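Local coordinates for Abbfa_003403 (Acinetobacter baumannii, PDB 4ZXH), which is a four-domain nonribosomal peptide synthetase, in which condensation, adenylation, carrier and thioesterase domains probably cooperate to assemble and release a peptide product, at residues A[167-172]-A[366-371]. Residues are numbered along the deposited sequence; the frame is centred on the assembly and turned at random.
Sequences GLVAES and MDEFKE. With K (potassium ion), chain D.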
ATOM      1  N   GLY A 167      43.136 -27.854  10.826  1.00 33.69           N
ATOM      2  CA  GLY A 167      44.350 -27.520  11.549  1.00 34.99           C
ATOM      3  C   GLY A 167      44.552 -26.059  11.936  1.00 42.63           C
ATOM      4  O   GLY A 167      45.684 -25.636  12.165  1.00 56.34           O
ATOM      5  N   LEU A 168      43.467 -25.293  12.032  1.00 42.08           N
ATOM      6  CA  LEU A 168      43.548 -23.864  12.355  1.00 40.11           C
ATOM      7  C   LEU A 168      43.393 -23.531  13.848  1.00 41.51           C
ATOM      8  O   LEU A 168      43.924 -22.533  14.320  1.00 49.52           O
ATOM      9  CB  LEU A 168      42.504 -23.094  11.550  1.00 30.87           C
ATOM     10  CG  LEU A 168      42.780 -23.109  10.055  1.00 30.53           C
ATOM     11  CD1 LEU A 168      41.606 -22.568   9.295  1.00 28.96           C
ATOM     12  CD2 LEU A 168      44.011 -22.284   9.782  1.00 31.38           C
ATOM     13  N   VAL A 169      42.660 -24.354  14.587  1.00 37.80           N
ATOM     14  CA  VAL A 169      42.526 -24.156  16.028  1.00 42.92           C
ATOM     15  C   VAL A 169      42.802 -25.490  16.680  1.00 40.39           C
ATOM     16  O   VAL A 169      42.702 -26.533  16.022  1.00 38.60           O
ATOM     17  CB  VAL A 169      41.112 -23.635  16.451  1.00 32.85           C
ATOM     18  CG1 VAL A 169      40.859 -22.257  15.884  1.00 31.67           C
ATOM     19  CG2 VAL A 169      40.030 -24.598  16.023  1.00 32.01           C
ATOM     20  N   ALA A 170      43.141 -25.477  17.963  1.00 36.89           N
ATOM     21  CA  ALA A 170      43.608 -26.709  18.592  1.00 45.47           C
ATOM     22  C   ALA A 170      42.458 -27.589  19.059  1.00 53.93           C
ATOM     23  O   ALA A 170      42.526 -28.806  18.940  1.00 51.81           O
ATOM     24  CB  ALA A 170      44.538 -26.396  19.748  1.00 42.50           C
ATOM     25  N   GLU A 171      41.395 -26.990  19.587  1.00 60.00           N
ATOM     26  CA  GLU A 171      40.265 -27.816  20.000  1.00 62.18           C
ATOM     27  C   GLU A 171      38.903 -27.160  19.779  1.00 52.48           C
ATOM     28  O   GLU A 171      38.779 -25.934  19.688  1.00 49.27           O
ATOM     29  CB  GLU A 171      40.422 -28.224  21.465  1.00 64.90           C
ATOM     30  CG  GLU A 171      40.736 -27.081  22.408  1.00 69.34           C
ATOM     31  CD  GLU A 171      40.975 -27.553  23.835  1.00 81.50           C
ATOM     32  OE1 GLU A 171      41.213 -28.774  24.042  1.00 84.30           O
ATOM     33  OE2 GLU A 171      40.920 -26.699  24.749  1.00 82.86           O
ATOM     34  N   SER A 172      37.895 -28.026  19.685  1.00 49.87           N
ATOM     35  CA  SER A 172      36.508 -27.674  19.399  1.00 47.95           C
ATOM     36  C   SER A 172      35.574 -28.588  20.181  1.00 46.06           C
ATOM     37  O   SER A 172      35.826 -29.790  20.293  1.00 58.34           O
ATOM     38  CB  SER A 172      36.232 -27.794  17.895  1.00 53.05           C
ATOM     39  OG  SER A 172      34.851 -27.988  17.612  1.00 61.51           O
ATOM     40  N   MET A 366      34.715 -17.942  20.665  1.00 52.91           N
ATOM     41  CA  MET A 366      35.186 -17.742  19.297  1.00 39.26           C
ATOM     42  C   MET A 366      36.250 -16.622  19.209  1.00 43.46           C
ATOM     43  O   MET A 366      36.307 -15.892  18.221  1.00 49.02           O
ATOM     44  CB  MET A 366      34.005 -17.417  18.366  1.00 41.79           C
ATOM     45  CG  MET A 366      33.002 -18.554  18.184  1.00 45.01           C
ATOM     46  SD  MET A 366      33.651 -20.074  17.426  1.00 53.39           S
ATOM     47  CE  MET A 366      32.488 -21.242  18.150  1.00 56.70           C
ATOM     48  N   ASP A 367      37.099 -16.496  20.228  1.00 44.87           N
ATOM     49  CA  ASP A 367      38.089 -15.416  20.268  1.00 51.11           C
ATOM     50  C   ASP A 367      39.012 -15.341  19.041  1.00 48.71           C
ATOM     51  O   ASP A 367      39.240 -14.248  18.502  1.00 44.04           O
ATOM     52  CB  ASP A 367      38.933 -15.536  21.534  1.00 63.93           C
ATOM     53  CG  ASP A 367      38.133 -15.248  22.801  1.00 81.87           C
ATOM     54  OD1 ASP A 367      37.010 -14.707  22.697  1.00 82.07           O
ATOM     55  OD2 ASP A 367      38.629 -15.563  23.908  1.00 92.44           O
ATOM     56  N   GLU A 368      39.523 -16.496  18.600  1.00 45.17           N
ATOM     57  CA  GLU A 368      40.379 -16.581  17.412  1.00 35.39           C
ATOM     58  C   GLU A 368      39.718 -16.017  16.161  1.00 42.51           C
ATOM     59  O   GLU A 368      40.411 -15.612  15.231  1.00 45.05           O
ATOM     60  CB  GLU A 368      40.789 -18.035  17.128  1.00 40.82           C
ATOM     61  CG  GLU A 368      41.411 -18.819  18.293  1.00 47.24           C
ATOM     62  CD  GLU A 368      40.360 -19.495  19.173  1.00 55.15           C
ATOM     63  OE1 GLU A 368      39.193 -19.040  19.175  1.00 60.55           O
ATOM     64  OE2 GLU A 368      40.688 -20.491  19.847  1.00 39.42           O
ATOM     65  N   PHE A 369      38.381 -15.998  16.146  1.00 38.45           N
ATOM     66  CA  PHE A 369      37.594 -15.600  14.977  1.00 36.39           C
ATOM     67  C   PHE A 369      36.952 -14.228  15.113  1.00 43.56           C
ATOM     68  O   PHE A 369      36.197 -13.808  14.229  1.00 46.71           O
ATOM     69  CB  PHE A 369      36.479 -16.616  14.705  1.00 30.15           C
ATOM     70  CG  PHE A 369      36.966 -18.003  14.467  1.00 32.34           C
ATOM     71  CD1 PHE A 369      37.202 -18.456  13.181  1.00 34.74           C
ATOM     72  CD2 PHE A 369      37.192 -18.864  15.529  1.00 36.56           C
ATOM     73  CE1 PHE A 369      37.659 -19.759  12.959  1.00 36.60           C
ATOM     74  CE2 PHE A 369      37.661 -20.157  15.314  1.00 39.69           C
ATOM     75  CZ  PHE A 369      37.885 -20.605  14.024  1.00 32.21           C
ATOM     76  N   LYS A 370      37.228 -13.543  16.219  1.00 49.61           N
ATOM     77  CA  LYS A 370      36.594 -12.257  16.514  1.00 43.32           C
ATOM     78  C   LYS A 370      36.732 -11.274  15.344  1.00 39.65           C
ATOM     79  O   LYS A 370      35.749 -10.913  14.695  1.00 37.11           O
ATOM     80  CB  LYS A 370      37.196 -11.671  17.791  1.00 52.58           C
ATOM     81  CG  LYS A 370      36.727 -10.270  18.170  1.00 61.15           C
ATOM     82  CD  LYS A 370      37.480  -9.760  19.418  1.00 67.81           C
ATOM     83  CE  LYS A 370      37.320  -8.248  19.617  1.00 68.64           C
ATOM     84  NZ  LYS A 370      37.960  -7.447  18.524  1.00 65.29           N
ATOM     85  N   GLU A 371      37.961 -10.878  15.049  1.00 42.83           N
ATOM     86  CA  GLU A 371      38.197  -9.889  14.012  1.00 43.88           C
ATOM     87  C   GLU A 371      37.826 -10.379  12.598  1.00 43.65           C
ATOM     88  O   GLU A 371      37.437  -9.570  11.758  1.00 46.85           O
ATOM     89  CB  GLU A 371      39.658  -9.433  14.074  1.00 42.24           C
ATOM     90  CG  GLU A 371      40.025  -8.912  15.452  1.00 51.21           C
ATOM     91  CD  GLU A 371      41.390  -8.255  15.500  1.00 67.53           C
ATOM     92  OE1 GLU A 371      41.985  -8.055  14.427  1.00 64.13           O
ATOM     93  OE2 GLU A 371      41.877  -7.942  16.613  1.00 77.98           O
TER
HETATM   94  K     K D1403      36.314  -9.095   9.121  1.00 46.94           K
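Glu368 OE2 forms a salt bridge with NH2 of Arg160, a residue of helix 152-165, while Glu368 CG lies against Val169 CG1 at 4.2 Å. The NE of the same arginine donates to the carbonyl O of Glu171, so one guanidinium group links the two loops, between which no direct hydrogen bond is found. Both belong to the condensation domain, whose family falls in the CoA-acyltransferase clan: 167-172 follows helix 152-165, and 366-371 lies between strands 356-360 and 382-383.

The direct contact is apolar and small, 111 Å² over both sides. Val169 CG1 is 3.9 Å from both CE2 and CZ of Phe369, which places the methyl beside one bond of the ring, in an oblique approach. With CG anti to the carbonyl carbon (chi1 -59°), Phe369 brings the far end of its ring towards Val169, and the two side chains cross at about a right angle. The buried ring also touches Arg160, Ser163 and Leu382, joining the helix to the sheet strand 382-383.

Gly167, at positive phi (85°), ends helix 152-165 in a Schellman motif, two residues before Val169. In the other loop, Phe369 N bonds to Met366 O at 2.9 Å. Two residues on, Glu371 O binds potassium at 2.9 Å, alongside the carbonyl oxygens of Leu372, Leu374 and Ile376 and the hydroxyl OG of Ser391.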